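Local coordinates for unknown protein (Galdieria sulphuraria, PDB 2NYI) that is of unknown function but carries two ACT domains in tandem, a fold that in relatives often binds amino acids or other small regulatory ligands, at residues 12-22 against 38-49; 101-110 against 135-143. All blocks are in the same frame, centred on the assembly; numbering follows the deposited sequence. Where two conformers were deposited one is given.

Contact 1 of 2, residues 12-22 against 38-49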
loop_
_atom_site.group_PDB
_atom_site.type_symbol
_atom_site.label_atom_id
_atom_site.label_comp_id
_atom_site.label_asym_id
_atom_site.label_seq_id
_atom_site.Cartn_x
_atom_site.Cartn_y
_atom_site.Cartn_z
ATOM N N GLY A 12 -3.213 -1.304 -11.675
ATOM C CA GLY A 12 -3.113 -0.728 -13.018
ATOM C C GLY A 12 -2.209 0.483 -13.019
ATOM O O GLY A 12 -1.542 0.776 -12.018
ATOM N N SER A 13 -2.144 1.166 -14.154
ATOM C CA SER A 13 -1.349 2.392 -14.246
ATOM C C SER A 13 -2.063 3.522 -13.535
ATOM O O SER A 13 -3.286 3.693 -13.668
ATOM C CB SER A 13 -1.095 2.779 -15.708
ATOM O OG SER A 13 -0.488 1.694 -16.384
ATOM N N ASP A 14 -1.300 4.297 -12.778
ATOM C CA ASP A 14 -1.850 5.397 -11.992
ATOM C C ASP A 14 -2.387 6.537 -12.860
ATOM O O ASP A 14 -1.826 6.887 -13.928
ATOM C CB ASP A 14 -0.808 5.925 -11.007
ATOM C CG ASP A 14 -1.412 6.834 -9.948
ATOM O OD1 ASP A 14 -2.565 6.581 -9.523
ATOM O OD2 ASP A 14 -0.739 7.797 -9.535
ATOM N N ARG A 15 -3.474 7.125 -12.375
ATOM C CA ARG A 15 -4.048 8.330 -12.980
ATOM C C ARG A 15 -4.964 8.957 -11.935
ATOM O O ARG A 15 -5.352 8.304 -10.969
ATOM C CB ARG A 15 -4.827 7.983 -14.251
ATOM C CG ARG A 15 -6.007 7.036 -14.027
ATOM C CD ARG A 15 -7.087 7.191 -15.062
ATOM N NE ARG A 15 -8.128 6.166 -14.934
ATOM C CZ ARG A 15 -9.216 6.255 -14.173
ATOM N NH1 ARG A 15 -9.453 7.332 -13.437
ATOM N NH2 ARG A 15 -10.084 5.239 -14.160
ATOM N N VAL A 16 -5.316 10.228 -12.131
ATOM C CA VAL A 16 -6.245 10.883 -11.230
ATOM C C VAL A 16 -7.604 10.186 -11.363
ATOM O O VAL A 16 -8.006 9.799 -12.473
ATOM C CB VAL A 16 -6.343 12.401 -11.534
ATOM C CG1 VAL A 16 -7.525 13.031 -10.810
ATOM C CG2 VAL A 16 -5.042 13.101 -11.123
ATOM N N GLY A 17 -8.279 9.989 -10.236
ATOM C CA GLY A 17 -9.673 9.551 -10.262
ATOM C C GLY A 17 -9.924 8.068 -10.127
ATOM O O GLY A 17 -11.062 7.635 -10.256
ATOM N N ILE A 18 -8.880 7.276 -9.911
ATOM C CA ILE A 18 -9.079 5.809 -9.764
ATOM C C ILE A 18 -9.911 5.479 -8.523
ATOM O O ILE A 18 -10.950 4.793 -8.617
ATOM C CB ILE A 18 -7.743 5.018 -9.732
ATOM C CG1 ILE A 18 -6.969 5.241 -11.020
ATOM C CG2 ILE A 18 -8.016 3.452 -9.527
ATOM C CD1 ILE A 18 -5.499 4.769 -10.927
ATOM N N VAL A 19 -9.476 5.993 -7.367
ATOM C CA VAL A 19 -10.201 5.739 -6.132
ATOM C C VAL A 19 -11.627 6.276 -6.283
ATOM O O VAL A 19 -12.592 5.643 -5.814
ATOM C CB VAL A 19 -9.536 6.324 -4.886
ATOM C CG1 VAL A 19 -10.354 5.936 -3.645
ATOM C CG2 VAL A 19 -8.061 5.792 -4.733
ATOM N N HIS A 20 -11.774 7.453 -6.906
ATOM C CA HIS A 20 -13.130 7.960 -7.097
ATOM C C HIS A 20 -14.012 7.034 -7.944
ATOM O O HIS A 20 -15.168 6.759 -7.575
ATOM C CB HIS A 20 -13.158 9.383 -7.641
ATOM C CG HIS A 20 -14.556 9.880 -7.849
ATOM N ND1 HIS A 20 -15.080 10.100 -9.100
ATOM C CD2 HIS A 20 -15.573 10.068 -6.974
ATOM C CE1 HIS A 20 -16.346 10.471 -8.986
ATOM N NE2 HIS A 20 -16.670 10.459 -7.707
ATOM N N ASP A 21 -13.479 6.579 -9.073
ATOM C CA ASP A 21 -14.239 5.711 -9.993
ATOM C C ASP A 21 -14.645 4.429 -9.296
ATOM O O ASP A 21 -15.782 3.969 -9.431
ATOM C CB ASP A 21 -13.431 5.418 -11.262
ATOM C CG ASP A 21 -13.300 6.635 -12.171
ATOM O OD1 ASP A 21 -14.023 7.637 -11.974
ATOM O OD2 ASP A 21 -12.458 6.590 -13.083
ATOM N N PHE A 22 -13.697 3.867 -8.541
ATOM C CA PHE A 22 -13.911 2.665 -7.716
ATOM C C PHE A 22 -15.064 2.873 -6.716
ATOM O O PHE A 22 -16.005 2.060 -6.629
ATOM C CB PHE A 22 -12.597 2.345 -6.970
ATOM C CG PHE A 22 -12.670 1.129 -6.093
ATOM C CD1 PHE A 22 -12.229 -0.104 -6.554
ATOM C CD2 PHE A 22 -13.162 1.225 -4.790
ATOM C CE1 PHE A 22 -12.283 -1.235 -5.717
ATOM C CE2 PHE A 22 -13.225 0.100 -3.961
ATOM C CZ PHE A 22 -12.790 -1.127 -4.439
HETATM N N MSE A 38 -4.245 1.559 0.023
HETATM C CA MSE A 38 -3.885 1.892 -1.354
HETATM C C MSE A 38 -2.467 2.423 -1.405
HETATM O O MSE A 38 -2.077 3.276 -0.578
HETATM C CB MSE A 38 -4.860 2.939 -1.918
HETATM C CG MSE A 38 -4.521 3.402 -3.327
HETATM SE SE MSE A 38 -3.870 5.266 -3.357
HETATM C CE MSE A 38 -2.454 5.198 -2.742
ATOM N N ALA A 39 -1.726 1.943 -2.401
ATOM C CA ALA A 39 -0.333 2.306 -2.602
ATOM C C ALA A 39 -0.127 2.699 -4.052
ATOM O O ALA A 39 -0.686 2.093 -4.966
ATOM C CB ALA A 39 0.553 1.155 -2.256
ATOM N N CYS A 40 0.554 3.827 -4.251
ATOM C CA CYS A 40 0.931 4.312 -5.576
ATOM C C CYS A 40 2.433 4.566 -5.566
ATOM O O CYS A 40 2.973 5.109 -4.605
ATOM C CB CYS A 40 0.216 5.622 -5.928
ATOM S SG CYS A 40 -1.452 5.489 -6.609
ATOM N N LEU A 41 3.102 4.149 -6.633
ATOM C CA LEU A 41 4.541 4.353 -6.786
ATOM C C LEU A 41 4.954 4.173 -8.239
ATOM O O LEU A 41 4.466 3.264 -8.915
ATOM C CB LEU A 41 5.310 3.361 -5.898
ATOM C CG LEU A 41 6.852 3.480 -5.874
ATOM C CD1 LEU A 41 7.281 4.723 -5.099
ATOM C CD2 LEU A 41 7.524 2.244 -5.282
ATOM N N GLY A 42 5.860 5.038 -8.707
ATOM C CA GLY A 42 6.484 4.872 -10.025
ATOM C C GLY A 42 5.539 4.791 -11.219
ATOM O O GLY A 42 5.892 4.218 -12.256
ATOM N N GLY A 43 4.348 5.375 -11.087
ATOM C CA GLY A 43 3.336 5.335 -12.152
ATOM C C GLY A 43 2.341 4.181 -12.075
ATOM O O GLY A 43 1.462 4.050 -12.938
ATOM N N ASP A 44 2.480 3.326 -11.056
ATOM C CA ASP A 44 1.543 2.231 -10.830
ATOM C C ASP A 44 0.653 2.525 -9.610
ATOM O O ASP A 44 1.029 3.261 -8.678
ATOM C CB ASP A 44 2.283 0.888 -10.582
ATOM C CG ASP A 44 2.642 0.141 -11.866
ATOM O OD1 ASP A 44 2.347 0.618 -12.996
ATOM O OD2 ASP A 44 3.239 -0.952 -11.734
ATOM N N PHE A 45 -0.507 1.885 -9.627
ATOM C CA PHE A 45 -1.539 1.983 -8.602
ATOM C C PHE A 45 -1.876 0.560 -8.124
ATOM O O PHE A 45 -2.042 -0.350 -8.929
ATOM C CB PHE A 45 -2.799 2.687 -9.190
ATOM C CG PHE A 45 -4.010 2.618 -8.290
ATOM C CD1 PHE A 45 -4.408 3.738 -7.560
ATOM C CD2 PHE A 45 -4.755 1.443 -8.184
ATOM C CE1 PHE A 45 -5.538 3.673 -6.715
ATOM C CE2 PHE A 45 -5.877 1.363 -7.336
ATOM C CZ PHE A 45 -6.261 2.487 -6.606
ATOM N N ALA A 46 -2.003 0.380 -6.810
ATOM C CA ALA A 46 -2.510 -0.897 -6.270
ATOM C C ALA A 46 -3.396 -0.566 -5.058
ATOM O O ALA A 46 -3.075 0.358 -4.264
ATOM C CB ALA A 46 -1.341 -1.832 -5.879
HETATM N N MSE A 47 -4.494 -1.311 -4.909
HETATM C CA MSE A 47 -5.379 -1.137 -3.745
HETATM C C MSE A 47 -6.075 -2.434 -3.400
HETATM O O MSE A 47 -6.485 -3.181 -4.285
HETATM C CB MSE A 47 -6.437 -0.048 -4.042
HETATM C CG MSE A 47 -7.394 0.203 -2.872
HETATM SE SE MSE A 47 -8.395 1.863 -3.131
HETATM C CE MSE A 47 -9.376 1.323 -4.436
ATOM N N ILE A 48 -6.193 -2.689 -2.109
ATOM C CA ILE A 48 -6.943 -3.831 -1.597
ATOM C C ILE A 48 -8.061 -3.244 -0.728
ATOM O O ILE A 48 -7.836 -2.310 0.046
ATOM C CB ILE A 48 -6.070 -4.784 -0.783
ATOM C CG1 ILE A 48 -4.864 -5.239 -1.630
ATOM C CG2 ILE A 48 -6.904 -6.037 -0.362
ATOM C CD1 ILE A 48 -3.786 -5.951 -0.818
ATOM N N VAL A 49 -9.269 -3.768 -0.925
ATOM C CA VAL A 49 -10.447 -3.264 -0.226
ATOM C C VAL A 49 -11.276 -4.440 0.311
ATOM O O VAL A 49 -11.461 -5.436 -0.392
ATOM C CB VAL A 49 -11.323 -2.430 -1.185
ATOM C CG1 VAL A 49 -12.479 -1.762 -0.436
ATOM C CG2 VAL A 49 -10.474 -1.352 -1.928
HETATM O O HOH W 1 0.828 6.250 -14.597
#

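Contact 2 of 2, residues 101-110 against 135-143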
loop_
_atom_site.group_PDB
_atom_site.type_symbol
_atom_site.label_atom_id
_atom_site.label_comp_id
_atom_site.label_asym_id
_atom_site.label_seq_id
_atom_site.Cartn_x
_atom_site.Cartn_y
_atom_site.Cartn_z
ATOM N N PRO A 101 23.613 3.024 4.706
ATOM C CA PRO A 101 24.005 3.097 3.294
ATOM C C PRO A 101 23.192 2.075 2.506
ATOM O O PRO A 101 22.962 0.971 2.999
ATOM C CB PRO A 101 25.476 2.662 3.307
ATOM C CG PRO A 101 25.930 2.840 4.708
ATOM C CD PRO A 101 24.730 2.633 5.579
ATOM N N ASP A 102 22.746 2.453 1.313
ATOM C CA ASP A 102 22.100 1.508 0.408
ATOM C C ASP A 102 23.118 0.506 -0.145
ATOM O O ASP A 102 24.294 0.832 -0.328
ATOM C CB ASP A 102 21.387 2.227 -0.723
ATOM C CG ASP A 102 20.528 1.289 -1.561
ATOM O OD1 ASP A 102 19.835 0.424 -0.986
ATOM O OD2 ASP A 102 20.538 1.420 -2.795
ATOM N N SER A 103 22.652 -0.713 -0.377
ATOM C CA SER A 103 23.437 -1.792 -0.947
ATOM C C SER A 103 22.490 -2.800 -1.598
ATOM O O SER A 103 21.287 -2.810 -1.308
ATOM C CB SER A 103 24.293 -2.460 0.131
ATOM O OG SER A 103 23.507 -3.201 1.042
ATOM N N GLU A 104 23.029 -3.633 -2.489
ATOM C CA GLU A 104 22.237 -4.638 -3.208
ATOM C C GLU A 104 21.518 -5.612 -2.256
ATOM O O GLU A 104 20.415 -6.073 -2.556
ATOM C CB GLU A 104 23.136 -5.416 -4.192
ATOM C CG GLU A 104 22.410 -6.343 -5.195
ATOM C CD GLU A 104 23.371 -7.188 -6.057
ATOM O OE1 GLU A 104 24.476 -6.696 -6.390
ATOM O OE2 GLU A 104 23.020 -8.342 -6.419
ATOM N N GLY A 105 22.128 -5.896 -1.104
ATOM C CA GLY A 105 21.648 -6.978 -0.235
ATOM C C GLY A 105 20.802 -6.687 1.003
ATOM O O GLY A 105 20.342 -7.629 1.645
ATOM N N ILE A 106 20.604 -5.415 1.357
ATOM C CA ILE A 106 19.895 -5.074 2.610
ATOM C C ILE A 106 18.491 -5.676 2.687
ATOM O O ILE A 106 18.163 -6.398 3.628
ATOM C CB ILE A 106 19.713 -3.557 2.836
ATOM C CG1 ILE A 106 20.949 -2.767 2.469
ATOM C CG2 ILE A 106 19.311 -3.287 4.287
ATOM C CD1 ILE A 106 20.646 -1.305 2.281
ATOM N N VAL A 107 17.669 -5.370 1.687
ATOM C CA VAL A 107 16.284 -5.834 1.670
ATOM C C VAL A 107 16.204 -7.363 1.784
ATOM O O VAL A 107 15.477 -7.878 2.634
ATOM C CB VAL A 107 15.527 -5.310 0.422
ATOM C CG1 VAL A 107 14.087 -5.760 0.455
ATOM C CG2 VAL A 107 15.599 -3.768 0.359
ATOM N N GLU A 108 16.956 -8.085 0.942
ATOM C CA GLU A 108 16.980 -9.556 1.035
ATOM C C GLU A 108 17.418 -10.005 2.423
ATOM O O GLU A 108 16.836 -10.938 2.994
ATOM C CB GLU A 108 17.878 -10.180 -0.052
ATOM C CG GLU A 108 17.741 -11.714 -0.189
ATOM C CD GLU A 108 18.518 -12.507 0.864
ATOM O OE1 GLU A 108 19.513 -11.990 1.433
ATOM O OE2 GLU A 108 18.127 -13.659 1.118
ATOM N N ALA A 109 18.449 -9.356 2.966
ATOM C CA ALA A 109 18.979 -9.754 4.277
ATOM C C ALA A 109 17.972 -9.574 5.423
ATOM O O ALA A 109 17.838 -10.459 6.264
ATOM C CB ALA A 109 20.281 -9.014 4.589
ATOM N N VAL A 110 17.280 -8.428 5.450
ATOM C CA VAL A 110 16.309 -8.139 6.513
ATOM C C VAL A 110 15.132 -9.086 6.387
ATOM O O VAL A 110 14.744 -9.737 7.360
ATOM C CB VAL A 110 15.812 -6.669 6.489
ATOM C CG1 VAL A 110 14.685 -6.453 7.503
ATOM C CG2 VAL A 110 16.981 -5.705 6.757
ATOM N N GLY A 135 28.635 8.955 -4.514
ATOM C CA GLY A 135 29.116 7.761 -3.824
ATOM C C GLY A 135 28.380 7.379 -2.554
ATOM O O GLY A 135 28.865 6.545 -1.778
ATOM N N PHE A 136 27.215 7.984 -2.323
ATOM C CA PHE A 136 26.411 7.629 -1.164
ATOM C C PHE A 136 24.914 7.768 -1.425
ATOM O O PHE A 136 24.426 8.805 -1.893
ATOM C CB PHE A 136 26.813 8.389 0.118
ATOM C CG PHE A 136 26.153 7.835 1.367
ATOM C CD1 PHE A 136 26.835 6.933 2.201
ATOM C CD2 PHE A 136 24.848 8.202 1.701
ATOM C CE1 PHE A 136 26.232 6.421 3.334
ATOM C CE2 PHE A 136 24.222 7.674 2.849
ATOM C CZ PHE A 136 24.921 6.783 3.661
ATOM N N THR A 137 24.203 6.690 -1.119
ATOM C CA THR A 137 22.750 6.664 -1.231
ATOM C C THR A 137 22.227 6.113 0.080
ATOM O O THR A 137 22.682 5.058 0.544
ATOM C CB THR A 137 22.277 5.821 -2.437
ATOM O OG1 THR A 137 22.658 6.480 -3.653
ATOM C CG2 THR A 137 20.752 5.673 -2.443
ATOM N N LEU A 138 21.327 6.866 0.708
ATOM C CA LEU A 138 20.735 6.447 1.976
ATOM C C LEU A 138 19.552 5.533 1.682
ATOM O O LEU A 138 18.800 5.773 0.744
ATOM C CB LEU A 138 20.291 7.649 2.807
ATOM C CG LEU A 138 19.795 7.312 4.231
ATOM C CD1 LEU A 138 20.940 6.827 5.147
ATOM C CD2 LEU A 138 19.052 8.487 4.872
ATOM N N PHE A 139 19.446 4.471 2.475
ATOM C CA PHE A 139 18.349 3.522 2.392
ATOM C C PHE A 139 17.546 3.662 3.672
ATOM O O PHE A 139 18.121 3.706 4.757
ATOM C CB PHE A 139 18.892 2.100 2.250
ATOM C CG PHE A 139 17.851 1.022 2.473
ATOM C CD1 PHE A 139 17.001 0.630 1.435
ATOM C CD2 PHE A 139 17.726 0.410 3.727
ATOM C CE1 PHE A 139 16.015 -0.377 1.641
ATOM C CE2 PHE A 139 16.779 -0.594 3.943
ATOM C CZ PHE A 139 15.916 -0.987 2.895
ATOM N N ARG A 140 16.218 3.743 3.548
ATOM C CA ARG A 140 15.343 3.728 4.719
ATOM C C ARG A 140 14.243 2.707 4.514
ATOM O O ARG A 140 13.696 2.609 3.417
ATOM C CB ARG A 140 14.703 5.098 4.931
ATOM C CG ARG A 140 15.653 6.168 5.483
ATOM C CD ARG A 140 14.851 7.200 6.262
ATOM N NE ARG A 140 15.491 8.512 6.278
ATOM C CZ ARG A 140 14.988 9.607 5.710
ATOM N NH1 ARG A 140 13.820 9.566 5.074
ATOM N NH2 ARG A 140 15.657 10.748 5.782
HETATM N N MSE A 141 13.940 1.946 5.562
HETATM C CA MSE A 141 12.834 0.995 5.511
HETATM C C MSE A 141 11.970 1.154 6.742
HETATM O O MSE A 141 12.469 1.266 7.852
HETATM C CB MSE A 141 13.356 -0.431 5.411
HETATM C CG MSE A 141 12.279 -1.463 5.586
HETATM SE SE MSE A 141 13.009 -3.237 5.345
HETATM C CE MSE A 141 11.976 -3.998 6.416
ATOM N N GLY A 142 10.662 1.188 6.546
ATOM C CA GLY A 142 9.741 1.216 7.677
ATOM C C GLY A 142 8.722 0.124 7.455
ATOM O O GLY A 142 8.164 -0.007 6.359
ATOM N N SER A 143 8.442 -0.654 8.491
ATOM C CA SER A 143 7.624 -1.832 8.294
ATOM C C SER A 143 6.837 -2.141 9.579
ATOM O O SER A 143 7.271 -1.790 10.687
ATOM C CB SER A 143 8.543 -3.009 7.944
ATOM O OG SER A 143 7.826 -4.111 7.405
HETATM O O HOH W 2 25.623 3.844 -0.645
#

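Contact 1 of 2, residues 12-22 against 38-49
Ile18 lies over one face of the Phe45 ring, its CG2 3.7 Å from the ring centroid and displaced toward the CZ rim, while its CD1 covers the CG end. With CG2 anti to the backbone N and CG1 beside it (chi1 -60°), both branches of Ile18 bear on the same ring. Val19 crosses at about a right angle and puts CG2 at the ring edge, 3.8 Å from Phe45 CE1. One helical turn on, Phe22 takes the CE methyl of selenomethionine Met47 almost on its ring normal, 3.7 Å from the centroid. The selenium stands farther above the same face, a Met-aromatic contact, and Val49 CG2 approaches Phe22 CZ at 3.4 Å. These side chains form the layer between helix 18-28 and the antiparallel sheet of an ACT domain, a βαββαβ fold. Toward the loop, Asp14 OD1 lies at the edge of the Phe45 ring, near its plane, 3.9 Å from Phe45 CB. Gly12 and Phe45 form a hydrogen-bonded antiparallel pair. Beyond it, Asp14 N donates to Gly43 O at 2.8 Å. A water donates to both Gly43 O and Asp14 O, and Asp44 OD1 turns to Arg77 of the second subunit in a salt bridge.

Contact 2 of 2, residues 101-110 against 135-143
Helix 106-116, the first helix of the second βαββαβ (ACT) domain, and the loop leading into it pack on strand 137-148, one of two central strands in a four-stranded antiparallel sheet of order 2-3-1-4. Phe139 makes the largest single contribution. Ile106 slides past it in the opposite direction and lays CD1 over one ring face, 3.6 Å from Phe139 CG, with CG2 above the CE2 side. Val107 crosses at about a right angle, its CG2 3.6 Å from Phe139 CE1. With CG anti to the backbone N (chi1 -171°), Asp102 brings OD1 to 3.7 Å from Phe139 CD1, the carboxylate and ring planes 14° apart. An alanine in place of Phe139 is likely to open a gap beneath Ile106 and Val107 and strip the Asp102 side chain of its aromatic neighbour. Farther along the strand, Val110 CG1 and the CE methyl of selenomethionine Met141 meet tip to tip at 3.8 Å. At the other end, Pro101 CB rests 3.8 Å from Phe136 CE1. Next to it, Asp102 N donates a nearly straight hydrogen bond to Thr137 O, 2.7 Å long with an angle of 168° at the hydrogen.

In the fold
Contacts 1 and 2 are equivalent places in the two tandem ACT domains: each joins the loop and start of a domain's first helix to its third strand, and the axes of the short helix and strand segments come to 11.0 Å in both, at 37° and 32°. Phe45 and Phe139 correspond, as do Asp14 and Asp102, Ile18 and Ile106, Val19 and Val107, and Met47 and Met141. Phe22 has the smaller Val110 as its counterpart. Within one chain the contacts follow in series, with centres 26 Å apart and nearest atoms about 11 Å apart. Across the dimer, helix 18-28 of one chain meets helix 106-116 of the second subunit, where His20 NE2 is hydrogen-bonded to Glu108 OE2 of that subunit.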